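PDB 6U7J: beta-glucuronidase from uncultured Clostridium sp., which hydrolyses beta-D-glucuronides to release glucuronate and the free aglycone, and as a gut microbial enzyme probably helps to reactivate estrogens from their glucuronide conjugates. Local coordinates for residues D555-F560 against R564-K569; E431-I436 against Q460-V465; D54-V57 against D63-T66; H103-Y108 against L122-D127. All blocks are in the same frame, centred on the assembly; numbering follows the deposited sequence.

Interaction 1 of 4, residues D555-F560 against R564-K569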
loop_
_atom_site.group_PDB
_atom_site.type_symbol
_atom_site.label_atom_id
_atom_site.label_comp_id
_atom_site.label_asym_id
_atom_site.label_seq_id
_atom_site.Cartn_x
_atom_site.Cartn_y
_atom_site.Cartn_z
ATOM N N ASP B 555 0.022 -13.553 -7.481
ATOM C CA ASP B 555 -0.922 -13.573 -6.372
ATOM C C ASP B 555 -2.281 -14.045 -6.886
ATOM O O ASP B 555 -2.709 -13.649 -7.969
ATOM C CB ASP B 555 -1.028 -12.167 -5.745
ATOM C CG ASP B 555 0.309 -11.673 -5.112
ATOM O OD1 ASP B 555 1.212 -12.486 -4.861
ATOM O OD2 ASP B 555 0.459 -10.449 -4.857
ATOM N N PHE B 556 -2.944 -14.928 -6.133
ATOM C CA PHE B 556 -4.228 -15.500 -6.554
ATOM C C PHE B 556 -5.135 -15.676 -5.346
ATOM O O PHE B 556 -4.690 -15.647 -4.197
ATOM C CB PHE B 556 -4.045 -16.848 -7.266
ATOM C CG PHE B 556 -3.432 -17.908 -6.403
ATOM C CD1 PHE B 556 -4.243 -18.767 -5.650
ATOM C CD2 PHE B 556 -2.040 -18.075 -6.367
ATOM C CE1 PHE B 556 -3.673 -19.751 -4.845
ATOM C CE2 PHE B 556 -1.462 -19.067 -5.567
ATOM C CZ PHE B 556 -2.271 -19.908 -4.808
ATOM N N MET B 557 -6.422 -15.891 -5.609
ATOM C CA MET B 557 -7.400 -15.922 -4.529
ATOM C C MET B 557 -7.459 -17.300 -3.897
ATOM O O MET B 557 -7.263 -18.317 -4.566
ATOM C CB MET B 557 -8.798 -15.534 -5.023
ATOM C CG MET B 557 -9.222 -14.127 -4.610
ATOM S SD MET B 557 -9.272 -13.805 -2.825
ATOM C CE MET B 557 -10.743 -14.686 -2.337
ATOM N N THR B 558 -7.742 -17.322 -2.597
ATOM C CA THR B 558 -7.881 -18.549 -1.823
ATOM C C THR B 558 -9.154 -18.481 -0.990
ATOM O O THR B 558 -9.712 -17.404 -0.752
ATOM C CB THR B 558 -6.713 -18.779 -0.855
ATOM O OG1 THR B 558 -6.781 -17.800 0.193
ATOM C CG2 THR B 558 -5.364 -18.684 -1.548
ATOM N N ALA B 559 -9.597 -19.643 -0.521
ATOM C CA ALA B 559 -10.583 -19.662 0.546
ATOM C C ALA B 559 -10.069 -18.841 1.728
ATOM O O ALA B 559 -8.857 -18.719 1.944
ATOM C CB ALA B 559 -10.889 -21.104 0.961
ATOM N N PHE B 560 -10.993 -18.233 2.471
ATOM C CA PHE B 560 -10.598 -17.337 3.554
ATOM C C PHE B 560 -9.911 -18.104 4.674
ATOM O O PHE B 560 -10.334 -19.205 5.034
ATOM C CB PHE B 560 -11.814 -16.596 4.119
ATOM C CG PHE B 560 -12.625 -15.924 3.081
ATOM C CD1 PHE B 560 -12.048 -14.977 2.247
ATOM C CD2 PHE B 560 -13.959 -16.244 2.916
ATOM C CE1 PHE B 560 -12.796 -14.365 1.258
ATOM C CE2 PHE B 560 -14.712 -15.634 1.935
ATOM C CZ PHE B 560 -14.132 -14.695 1.103
ATOM N N ARG B 564 -3.903 -16.068 4.955
ATOM C CA ARG B 564 -4.126 -15.714 3.552
ATOM C C ARG B 564 -4.594 -14.258 3.484
ATOM O O ARG B 564 -5.787 -13.980 3.651
ATOM C CB ARG B 564 -5.142 -16.678 2.936
ATOM C CG ARG B 564 -4.651 -18.162 2.829
ATOM C CD ARG B 564 -3.418 -18.269 1.896
ATOM N NE ARG B 564 -2.997 -19.637 1.529
ATOM C CZ ARG B 564 -1.778 -20.132 1.766
ATOM N NH1 ARG B 564 -0.866 -19.384 2.390
ATOM N NH2 ARG B 564 -1.470 -21.366 1.392
ATOM N N VAL B 565 -3.665 -13.322 3.263
ATOM C CA VAL B 565 -3.977 -11.886 3.238
ATOM C C VAL B 565 -4.661 -11.570 1.908
ATOM O O VAL B 565 -3.997 -11.326 0.904
ATOM C CB VAL B 565 -2.726 -11.020 3.446
ATOM C CG1 VAL B 565 -3.111 -9.558 3.615
ATOM C CG2 VAL B 565 -1.941 -11.467 4.676
ATOM N N ASP B 566 -5.992 -11.552 1.894
ATOM C CA ASP B 566 -6.754 -11.457 0.641
ATOM C C ASP B 566 -6.201 -12.426 -0.414
ATOM O O ASP B 566 -6.008 -12.077 -1.583
ATOM C CB ASP B 566 -6.780 -10.021 0.105
ATOM C CG ASP B 566 -7.835 -9.820 -1.003
ATOM O OD1 ASP B 566 -8.809 -10.613 -1.075
ATOM O OD2 ASP B 566 -7.690 -8.875 -1.811
ATOM N N GLY B 567 -5.945 -13.659 0.014
ATOM C CA GLY B 567 -5.514 -14.714 -0.876
ATOM C C GLY B 567 -4.063 -15.106 -0.665
ATOM O O GLY B 567 -3.447 -14.834 0.372
ATOM N N ASN B 568 -3.508 -15.763 -1.677
ATOM C CA ASN B 568 -2.130 -16.229 -1.620
ATOM C C ASN B 568 -1.225 -15.155 -2.208
ATOM O O ASN B 568 -1.425 -14.728 -3.356
ATOM C CB ASN B 568 -1.976 -17.550 -2.371
ATOM C CG ASN B 568 -0.605 -18.168 -2.184
ATOM O OD1 ASN B 568 0.415 -17.515 -2.406
ATOM N ND2 ASN B 568 -0.572 -19.430 -1.765
ATOM N N LYS B 569 -0.241 -14.722 -1.422
ATOM C CA LYS B 569 0.648 -13.632 -1.801
ATOM C C LYS B 569 2.047 -14.121 -2.174
ATOM O O LYS B 569 2.991 -13.318 -2.212
ATOM C CB LYS B 569 0.727 -12.600 -0.677
ATOM C CG LYS B 569 -0.525 -11.710 -0.532
ATOM C CD LYS B 569 -0.915 -11.114 -1.884
ATOM C CE LYS B 569 -1.836 -9.920 -1.723
ATOM N NZ LYS B 569 -3.256 -10.359 -1.758
#
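Phe556 and Asn568 lie almost flat against each other, ring and amide planes 22° apart. Asn568 CB sits over the ring face, offset toward the rim, in a CH-pi contact 3.6 Å from the ring centroid of Phe556. Asn568 CG is trans to N (chi1 -172°), which carries the amide out over CZ and CE2 of the ring. Asn568 OD1 accepts from Lys570 N and ND2 donates to Asp177, which also forms a salt bridge with NE of Arg564. The guanidinium of Arg564 has its face over that same ND2.

The backbones of Phe556 and Asn568 form one antiparallel hydrogen-bonded pair. Asn568 N donates to Phe556 O at 2.8 Å, and Phe556 N to Asn568 O at 3.2 Å. The pair closes a loop after strand 545-551 of the TIM barrel domain. Gly567 CA meets Phe556 O, at backbone angles that call for glycine.

Thr558 OG1 donates to Ala559 O, and touches Arg564 CB and CG by packing. Its methyl CG2 leans on Asn568. Asp555 OD2 meets Lys569 CD at 3.3 Å. The charged ends part: Asp555 OD1 pairs with Lys580, Lys569 NZ with Val565 O. Asp566 OD1, beside Met557 SD, bridges to Lys517 of the second subunit.

Interaction 2 of 4, residues E431-I436 against Q460-V465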
loop_
_atom_site.group_PDB
_atom_site.type_symbol
_atom_site.label_atom_id
_atom_site.label_comp_id
_atom_site.label_asym_id
_atom_site.label_seq_id
_atom_site.Cartn_x
_atom_site.Cartn_y
_atom_site.Cartn_z
ATOM N N GLU B 431 -2.408 -48.205 -9.479
ATOM C CA GLU B 431 -3.483 -48.304 -10.456
ATOM C C GLU B 431 -3.507 -47.079 -11.364
ATOM O O GLU B 431 -3.548 -47.205 -12.593
ATOM C CB GLU B 431 -4.818 -48.478 -9.738
ATOM C CG GLU B 431 -5.295 -49.916 -9.694
ATOM C CD GLU B 431 -5.313 -50.547 -11.079
ATOM O OE1 GLU B 431 -6.123 -50.108 -11.928
ATOM O OE2 GLU B 431 -4.498 -51.464 -11.322
ATOM N N VAL B 432 -3.464 -45.877 -10.773
ATOM C CA VAL B 432 -3.557 -44.664 -11.582
ATOM C C VAL B 432 -2.389 -44.588 -12.553
ATOM O O VAL B 432 -2.569 -44.309 -13.743
ATOM C CB VAL B 432 -3.627 -43.406 -10.697
ATOM C CG1 VAL B 432 -3.606 -42.157 -11.570
ATOM C CG2 VAL B 432 -4.877 -43.403 -9.856
ATOM N N THR B 433 -1.173 -44.842 -12.060
ATOM C CA THR B 433 0.001 -44.699 -12.921
ATOM C C THR B 433 -0.018 -45.720 -14.054
ATOM O O THR B 433 0.263 -45.381 -15.210
ATOM C CB THR B 433 1.285 -44.835 -12.104
ATOM O OG1 THR B 433 1.170 -45.955 -11.218
ATOM C CG2 THR B 433 1.537 -43.586 -11.294
ATOM N N LYS B 434 -0.367 -46.970 -13.748
ATOM C CA LYS B 434 -0.470 -47.977 -14.799
ATOM C C LYS B 434 -1.494 -47.579 -15.852
ATOM O O LYS B 434 -1.274 -47.792 -17.050
ATOM C CB LYS B 434 -0.817 -49.329 -14.189
ATOM C CG LYS B 434 0.416 -50.080 -13.707
ATOM C CD LYS B 434 0.091 -51.187 -12.717
ATOM C CE LYS B 434 -1.313 -51.705 -12.900
ATOM N NZ LYS B 434 -1.468 -52.370 -14.224
ATOM N N TYR B 435 -2.600 -46.956 -15.434
ATOM C CA TYR B 435 -3.632 -46.591 -16.404
ATOM C C TYR B 435 -3.155 -45.497 -17.358
ATOM O O TYR B 435 -3.438 -45.557 -18.560
ATOM C CB TYR B 435 -4.911 -46.151 -15.693
ATOM C CG TYR B 435 -6.016 -45.835 -16.665
ATOM C CD1 TYR B 435 -6.388 -44.517 -16.925
ATOM C CD2 TYR B 435 -6.668 -46.858 -17.360
ATOM C CE1 TYR B 435 -7.400 -44.225 -17.834
ATOM C CE2 TYR B 435 -7.681 -46.575 -18.271
ATOM C CZ TYR B 435 -8.043 -45.258 -18.500
ATOM O OH TYR B 435 -9.034 -44.976 -19.405
ATOM N N ILE B 436 -2.445 -44.480 -16.850
ATOM C CA ILE B 436 -2.027 -43.391 -17.735
ATOM C C ILE B 436 -0.899 -43.862 -18.637
ATOM O O ILE B 436 -0.776 -43.407 -19.782
ATOM C CB ILE B 436 -1.642 -42.125 -16.925
ATOM C CG1 ILE B 436 -1.158 -40.996 -17.838
ATOM C CG2 ILE B 436 -0.570 -42.418 -15.899
ATOM C CD1 ILE B 436 -2.182 -40.520 -18.878
ATOM N N GLN B 460 8.041 -44.197 -6.374
ATOM C CA GLN B 460 8.690 -45.219 -7.191
ATOM C C GLN B 460 7.963 -45.452 -8.516
ATOM O O GLN B 460 8.582 -45.936 -9.468
ATOM C CB GLN B 460 8.798 -46.536 -6.420
ATOM C CG GLN B 460 7.456 -47.195 -6.102
ATOM C CD GLN B 460 6.855 -46.664 -4.808
ATOM O OE1 GLN B 460 7.327 -45.665 -4.266
ATOM N NE2 GLN B 460 5.813 -47.326 -4.311
ATOM N N PHE B 461 6.675 -45.101 -8.610
ATOM C CA PHE B 461 5.922 -45.305 -9.841
ATOM C C PHE B 461 6.160 -44.217 -10.880
ATOM O O PHE B 461 5.709 -44.374 -12.019
ATOM C CB PHE B 461 4.416 -45.390 -9.545
ATOM C CG PHE B 461 4.049 -46.460 -8.541
ATOM C CD1 PHE B 461 4.473 -47.766 -8.708
ATOM C CD2 PHE B 461 3.281 -46.155 -7.430
ATOM C CE1 PHE B 461 4.141 -48.748 -7.781
ATOM C CE2 PHE B 461 2.943 -47.135 -6.505
ATOM C CZ PHE B 461 3.376 -48.434 -6.682
ATOM N N PHE B 462 6.850 -43.133 -10.531
ATOM C CA PHE B 462 6.985 -41.984 -11.416
ATOM C C PHE B 462 8.298 -42.048 -12.181
ATOM O O PHE B 462 9.239 -42.735 -11.788
ATOM C CB PHE B 462 6.921 -40.663 -10.630
ATOM C CG PHE B 462 5.659 -40.481 -9.837
ATOM C CD1 PHE B 462 4.463 -41.054 -10.256
ATOM C CD2 PHE B 462 5.665 -39.722 -8.678
ATOM C CE1 PHE B 462 3.293 -40.879 -9.525
ATOM C CE2 PHE B 462 4.501 -39.537 -7.945
ATOM C CZ PHE B 462 3.315 -40.121 -8.365
ATOM N N ASP B 463 8.350 -41.304 -13.282
ATOM C CA ASP B 463 9.580 -41.137 -14.042
ATOM C C ASP B 463 10.404 -39.951 -13.557
ATOM O O ASP B 463 11.635 -39.949 -13.711
ATOM C CB ASP B 463 9.247 -40.982 -15.524
ATOM C CG ASP B 463 8.375 -42.132 -16.039
ATOM O OD1 ASP B 463 8.822 -43.296 -15.939
ATOM O OD2 ASP B 463 7.242 -41.889 -16.511
ATOM N N VAL B 464 9.758 -38.946 -12.971
ATOM C CA VAL B 464 10.434 -37.811 -12.352
ATOM C C VAL B 464 9.861 -37.642 -10.959
ATOM O O VAL B 464 8.657 -37.829 -10.752
ATOM C CB VAL B 464 10.257 -36.518 -13.181
ATOM C CG1 VAL B 464 10.827 -35.301 -12.437
ATOM C CG2 VAL B 464 10.916 -36.666 -14.537
ATOM N N VAL B 465 10.721 -37.322 -9.995
ATOM C CA VAL B 465 10.270 -37.015 -8.637
ATOM C C VAL B 465 10.114 -35.506 -8.505
ATOM O O VAL B 465 11.038 -34.740 -8.830
ATOM C CB VAL B 465 11.253 -37.571 -7.591
ATOM C CG1 VAL B 465 10.884 -37.064 -6.194
ATOM C CG2 VAL B 465 11.257 -39.081 -7.626
#
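Thr433 alone carries the helix side of this contact, and its two branches do different work. Its CG2 methyl, trans to the backbone C, points across to both phenylalanines. It is 3.7 Å from CE1 of Phe462 and 3.8 Å from CB of Phe461. The hydroxyl sits between N and C of its own backbone (chi1 45°). There OG1 can reach back to the carbonyl oxygens of Phe429 and Glu430 in its own helix, so the polar atom is satisfied within the helix. The same OG1 rests 3.7 Å from CB of Phe461.

The two rings are used differently. Phe462 receives the Thr433 methyl at its edge, near the ring plane. Phe461 touches mainly through CB. Its ring swings away from the 431-436 segment, with CG beside the backbone N (chi1 -56°), and packs on Glu430 and Arg426, about one and two turns before Thr433. NE2 of Gln460, which bonds to Lys457 O, lies over one face of this ring.

Ile414 of strand 409-416 touches both Thr433 and Phe462. Arg437 adds a polar link from the helix, bonding to Phe461 O and forming a salt bridge with Asp463. The arrangement belongs to the TIM barrel: an outer helix, 424-439, packs on the loop that leads into the parallel barrel strand 465-468.

Interaction 3 of 4, residues D54-V57 against D63-T66; sequences DMPV and DITT
Ile64 meets Met55 and Pro56 through apolar contacts. Its side chain points at the 54-57 strand and divides its touch between two neighbours. CG1 of Ile64 lies 3.9 Å from SD of Met55, and CB of Ile64 is almost as near to that sulfur, at 4.0 Å. The Ile64 and Met55 chains pass each other at a slant. Toward Pro56 the approach is tip to tip, with Ile64 CD1 3.9 Å from Pro56 CG. Met55 starts out with CG on the far side of CA-CB from its N (chi1 -171°), then bends at chi2 and chi3, which brings the sulfur to CG1 and CB of Ile64.

Backbone hydrogen bonds, Met55 with Trp28 and Val57 with Gly26, join strand 53-57 to strand 20-32 in the antiparallel sheet of the sugar binding domain. The loop bearing Ile64 packs back on this strand.

Salt bridges lie next to the apolar group in sequence: Asp54, which precedes Met55, pairs with Lys29 and with Lys355 of the third subunit. That subunit also packs on the contact itself, its Ala320 against Pro56 and its Val323 against Ile64.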
loop_
_atom_site.group_PDB
_atom_site.type_symbol
_atom_site.label_atom_id
_atom_site.label_comp_id
_atom_site.label_asym_id
_atom_site.label_seq_id
_atom_site.Cartn_x
_atom_site.Cartn_y
_atom_site.Cartn_z
ATOM N N ASP B 54 -27.932 -10.303 -14.671
ATOM C CA ASP B 54 -26.974 -10.553 -15.747
ATOM C C ASP B 54 -25.698 -11.191 -15.216
ATOM O O ASP B 54 -25.233 -10.882 -14.113
ATOM C CB ASP B 54 -26.589 -9.254 -16.453
ATOM C CG ASP B 54 -27.760 -8.581 -17.097
ATOM O OD1 ASP B 54 -28.700 -9.286 -17.496
ATOM O OD2 ASP B 54 -27.748 -7.339 -17.207
ATOM N N MET B 55 -25.104 -12.067 -16.033
ATOM C CA MET B 55 -23.870 -12.716 -15.663
ATOM C C MET B 55 -23.048 -12.958 -16.925
ATOM O O MET B 55 -23.577 -13.517 -17.898
ATOM C CB MET B 55 -24.108 -14.039 -14.926
ATOM C CG MET B 55 -22.822 -14.658 -14.328
ATOM S SD MET B 55 -22.088 -13.707 -12.946
ATOM C CE MET B 55 -23.439 -13.520 -11.804
ATOM N N PRO B 56 -21.789 -12.535 -16.951
ATOM C CA PRO B 56 -20.961 -12.753 -18.142
ATOM C C PRO B 56 -20.522 -14.200 -18.256
ATOM O O PRO B 56 -20.386 -14.918 -17.260
ATOM C CB PRO B 56 -19.748 -11.836 -17.916
ATOM C CG PRO B 56 -19.664 -11.688 -16.399
ATOM C CD PRO B 56 -21.106 -11.729 -15.915
ATOM N N VAL B 57 -20.287 -14.616 -19.499
ATOM C CA VAL B 57 -19.747 -15.931 -19.828
ATOM C C VAL B 57 -18.692 -15.718 -20.906
ATOM O O VAL B 57 -18.986 -15.077 -21.925
ATOM C CB VAL B 57 -20.847 -16.897 -20.300
ATOM C CG1 VAL B 57 -20.232 -18.188 -20.846
ATOM C CG2 VAL B 57 -21.801 -17.213 -19.175
ATOM N N ASP B 63 -17.140 -13.189 -7.967
ATOM C CA ASP B 63 -16.637 -11.839 -7.693
ATOM C C ASP B 63 -17.304 -10.756 -8.544
ATOM O O ASP B 63 -16.835 -9.614 -8.567
ATOM C CB ASP B 63 -15.115 -11.792 -7.878
ATOM C CG ASP B 63 -14.377 -12.597 -6.827
ATOM O OD1 ASP B 63 -15.003 -12.966 -5.792
ATOM O OD2 ASP B 63 -13.174 -12.870 -7.046
ATOM N N ILE B 64 -18.400 -11.075 -9.222
ATOM C CA ILE B 64 -19.066 -10.097 -10.076
ATOM C C ILE B 64 -19.967 -9.167 -9.262
ATOM O O ILE B 64 -20.021 -7.958 -9.516
ATOM C CB ILE B 64 -19.862 -10.835 -11.164
ATOM C CG1 ILE B 64 -18.928 -11.727 -11.975
ATOM C CG2 ILE B 64 -20.605 -9.838 -12.050
ATOM C CD1 ILE B 64 -18.076 -10.962 -12.964
ATOM N N THR B 65 -20.722 -9.707 -8.302
ATOM C CA THR B 65 -21.704 -8.886 -7.612
ATOM C C THR B 65 -21.123 -8.368 -6.300
ATOM O O THR B 65 -19.996 -8.684 -5.908
ATOM C CB THR B 65 -23.014 -9.651 -7.367
ATOM O OG1 THR B 65 -22.818 -10.678 -6.392
ATOM C CG2 THR B 65 -23.559 -10.267 -8.683
ATOM N N THR B 66 -21.917 -7.545 -5.623
ATOM C CA THR B 66 -21.574 -6.988 -4.331
ATOM C C THR B 66 -22.159 -7.817 -3.196
ATOM O O THR B 66 -22.078 -7.418 -2.037
ATOM C CB THR B 66 -22.055 -5.538 -4.271
ATOM O OG1 THR B 66 -23.470 -5.511 -4.415
ATOM C CG2 THR B 66 -21.474 -4.749 -5.444
#

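Interaction 4 of 4, residues H103-Y108 against L122-D127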
loop_
_atom_site.group_PDB
_atom_site.type_symbol
_atom_site.label_atom_id
_atom_site.label_comp_id
_atom_site.label_asym_id
_atom_site.label_seq_id
_atom_site.Cartn_x
_atom_site.Cartn_y
_atom_site.Cartn_z
ATOM N N HIS B 103 -18.505 -26.918 -11.033
ATOM C CA HIS B 103 -17.847 -28.201 -11.266
ATOM C C HIS B 103 -18.727 -29.186 -12.026
ATOM O O HIS B 103 -18.228 -30.029 -12.773
ATOM C CB HIS B 103 -17.473 -28.848 -9.934
ATOM C CG HIS B 103 -16.399 -28.123 -9.182
ATOM N ND1 HIS B 103 -15.059 -28.276 -9.472
ATOM C CD2 HIS B 103 -16.464 -27.264 -8.138
ATOM C CE1 HIS B 103 -14.344 -27.545 -8.638
ATOM N NE2 HIS B 103 -15.172 -26.919 -7.818
ATOM N N HIS B 104 -20.038 -29.076 -11.809
ATOM C CA HIS B 104 -21.030 -30.029 -12.293
ATOM C C HIS B 104 -22.063 -29.316 -13.153
ATOM O O HIS B 104 -22.476 -28.198 -12.834
ATOM C CB HIS B 104 -21.734 -30.721 -11.116
ATOM C CG HIS B 104 -20.792 -31.244 -10.080
ATOM N ND1 HIS B 104 -19.838 -32.199 -10.357
ATOM C CD2 HIS B 104 -20.646 -30.934 -8.769
ATOM C CE1 HIS B 104 -19.151 -32.461 -9.259
ATOM N NE2 HIS B 104 -19.617 -31.704 -8.283
ATOM N N ALA B 105 -22.498 -29.973 -14.233
ATOM C CA ALA B 105 -23.416 -29.353 -15.177
ATOM C C ALA B 105 -24.606 -30.257 -15.475
ATOM O O ALA B 105 -24.467 -31.478 -15.603
ATOM C CB ALA B 105 -22.711 -29.009 -16.492
ATOM N N VAL B 106 -25.775 -29.644 -15.594
ATOM C CA VAL B 106 -26.941 -30.263 -16.222
ATOM C C VAL B 106 -27.402 -29.299 -17.304
ATOM O O VAL B 106 -27.740 -28.148 -17.006
ATOM C CB VAL B 106 -28.073 -30.553 -15.219
ATOM C CG1 VAL B 106 -29.188 -31.400 -15.879
ATOM C CG2 VAL B 106 -27.537 -31.284 -14.008
ATOM N N ILE B 107 -27.381 -29.754 -18.553
ATOM C CA ILE B 107 -27.670 -28.931 -19.724
ATOM C C ILE B 107 -29.092 -29.226 -20.185
ATOM O O ILE B 107 -29.436 -30.392 -20.428
ATOM C CB ILE B 107 -26.679 -29.226 -20.862
ATOM C CG1 ILE B 107 -25.226 -29.129 -20.390
ATOM C CG2 ILE B 107 -26.986 -28.344 -22.077
ATOM C CD1 ILE B 107 -24.910 -27.934 -19.527
ATOM N N TYR B 108 -29.910 -28.180 -20.328
ATOM C CA TYR B 108 -31.268 -28.300 -20.839
ATOM C C TYR B 108 -31.383 -27.506 -22.128
ATOM O O TYR B 108 -30.805 -26.418 -22.247
ATOM C CB TYR B 108 -32.320 -27.785 -19.841
ATOM C CG TYR B 108 -32.278 -28.424 -18.465
ATOM C CD1 TYR B 108 -31.409 -27.955 -17.483
ATOM C CD2 TYR B 108 -33.122 -29.489 -18.145
ATOM C CE1 TYR B 108 -31.383 -28.532 -16.223
ATOM C CE2 TYR B 108 -33.102 -30.068 -16.897
ATOM C CZ TYR B 108 -32.230 -29.582 -15.935
ATOM O OH TYR B 108 -32.197 -30.157 -14.686
ATOM N N LEU B 122 -12.608 -29.698 -17.855
ATOM C CA LEU B 122 -12.421 -30.396 -19.124
ATOM C C LEU B 122 -13.701 -30.305 -19.945
ATOM O O LEU B 122 -14.799 -30.317 -19.385
ATOM C CB LEU B 122 -12.038 -31.872 -18.906
ATOM C CG LEU B 122 -10.585 -32.102 -18.488
ATOM C CD1 LEU B 122 -10.405 -33.508 -17.928
ATOM C CD2 LEU B 122 -9.660 -31.869 -19.665
ATOM N N PRO B 123 -13.589 -30.201 -21.265
ATOM C CA PRO B 123 -14.766 -29.907 -22.088
ATOM C C PRO B 123 -15.716 -31.089 -22.205
ATOM O O PRO B 123 -15.378 -32.240 -21.924
ATOM C CB PRO B 123 -14.161 -29.572 -23.451
ATOM C CG PRO B 123 -12.911 -30.395 -23.503
ATOM C CD PRO B 123 -12.374 -30.370 -22.083
ATOM N N PHE B 124 -16.932 -30.778 -22.646
ATOM C CA PHE B 124 -17.912 -31.794 -23.002
ATOM C C PHE B 124 -18.822 -31.218 -24.076
ATOM O O PHE B 124 -18.839 -30.007 -24.319
ATOM C CB PHE B 124 -18.709 -32.278 -21.783
ATOM C CG PHE B 124 -19.453 -31.181 -21.051
ATOM C CD1 PHE B 124 -18.791 -30.356 -20.141
ATOM C CD2 PHE B 124 -20.813 -30.999 -21.245
ATOM C CE1 PHE B 124 -19.475 -29.358 -19.450
ATOM C CE2 PHE B 124 -21.513 -29.999 -20.557
ATOM C CZ PHE B 124 -20.841 -29.175 -19.660
ATOM N N GLU B 125 -19.561 -32.097 -24.751
ATOM C CA GLU B 125 -20.408 -31.620 -25.828
ATOM C C GLU B 125 -21.641 -32.509 -25.963
ATOM O O GLU B 125 -21.726 -33.597 -25.387
ATOM C CB GLU B 125 -19.621 -31.517 -27.153
ATOM C CG GLU B 125 -18.992 -32.799 -27.626
ATOM C CD GLU B 125 -18.228 -32.644 -28.944
ATOM O OE1 GLU B 125 -17.699 -31.548 -29.246
ATOM O OE2 GLU B 125 -18.171 -33.633 -29.692
ATOM N N ALA B 126 -22.613 -32.010 -26.717
ATOM C CA ALA B 126 -23.865 -32.712 -26.969
ATOM C C ALA B 126 -24.222 -32.525 -28.432
ATOM O O ALA B 126 -24.201 -31.395 -28.930
ATOM C CB ALA B 126 -25.001 -32.185 -26.084
ATOM N N ASP B 127 -24.520 -33.626 -29.121
ATOM C CA ASP B 127 -25.039 -33.559 -30.481
ATOM C C ASP B 127 -26.500 -33.141 -30.398
ATOM O O ASP B 127 -27.313 -33.866 -29.826
ATOM C CB ASP B 127 -24.883 -34.924 -31.165
ATOM C CG ASP B 127 -25.241 -34.895 -32.650
ATOM O OD1 ASP B 127 -26.356 -34.469 -33.005
ATOM O OD2 ASP B 127 -24.409 -35.315 -33.477
#
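Phe124 holds its ring above its own backbone, CG lying between N and C (chi1 58°), and this turns the ring toward Ala105 and Ile107. Ile107 answers with CG1 beside its backbone N (chi1 -52°), so that CG1 meets the ring. The two side chains thus approach from opposite directions, between strands 104-109 and 124-127 of the sugar binding domain. Such domains of family 2 glycosidases have a jelly-roll beta-sandwich fold. The two strands do not pair with each other here. The CA atoms of Ala105 and Phe124 are 9.9 Å apart, and the contact is made by side chains across the space between the strands. This is consistent with packing across the sandwich.

Ala105 and Ile107 are two residues apart on their strand and both point toward Phe124, while Val106 between them points away. The ring touches them with its far end. CZ of Phe124 is 3.7 Å from the methyl CB of Ala105, which comes in obliquely. Ile107 reaches the ring edge, with CG1 lying in the ring plane.

Phe124 also stacks with His117 of strand 112-118, and its ring meets that of Phe98 with the planes about 15° apart. Ile107 continues the apolar layer onto Ile114, Leu139 and Val141. Backbone bonds tie Ala105 to His117 and Ile107 to Ile114, so the partner strand also supplies the stacking histidine. At the ring edge, CE2 of Phe124 is 3.8 Å from CG1 of Ile107 and 4.1 Å from its CD1.

Overall arrangement
The four contacts follow one another along the chain; none nests in or crosses another. Interaction 3 comes first, in the sugar binding domain, and closes a short loop that holds strand 59-60. Interaction 4 spans strand 112-118 and joins two strands of the same domain; the centres of these two lie about 21 Å apart. Interaction 2 follows in the TIM barrel domain, closing a longer connection that includes strand 445-449. Interaction 1 closes a tight loop late in that domain. Interactions 1 and 3 belong to different domains, yet their nearest atoms are about 5 Å apart. Both touch the second subunit, and the third also packs on interaction 3. Interactions 2 and 3 lie on opposite sides of the chain's centre.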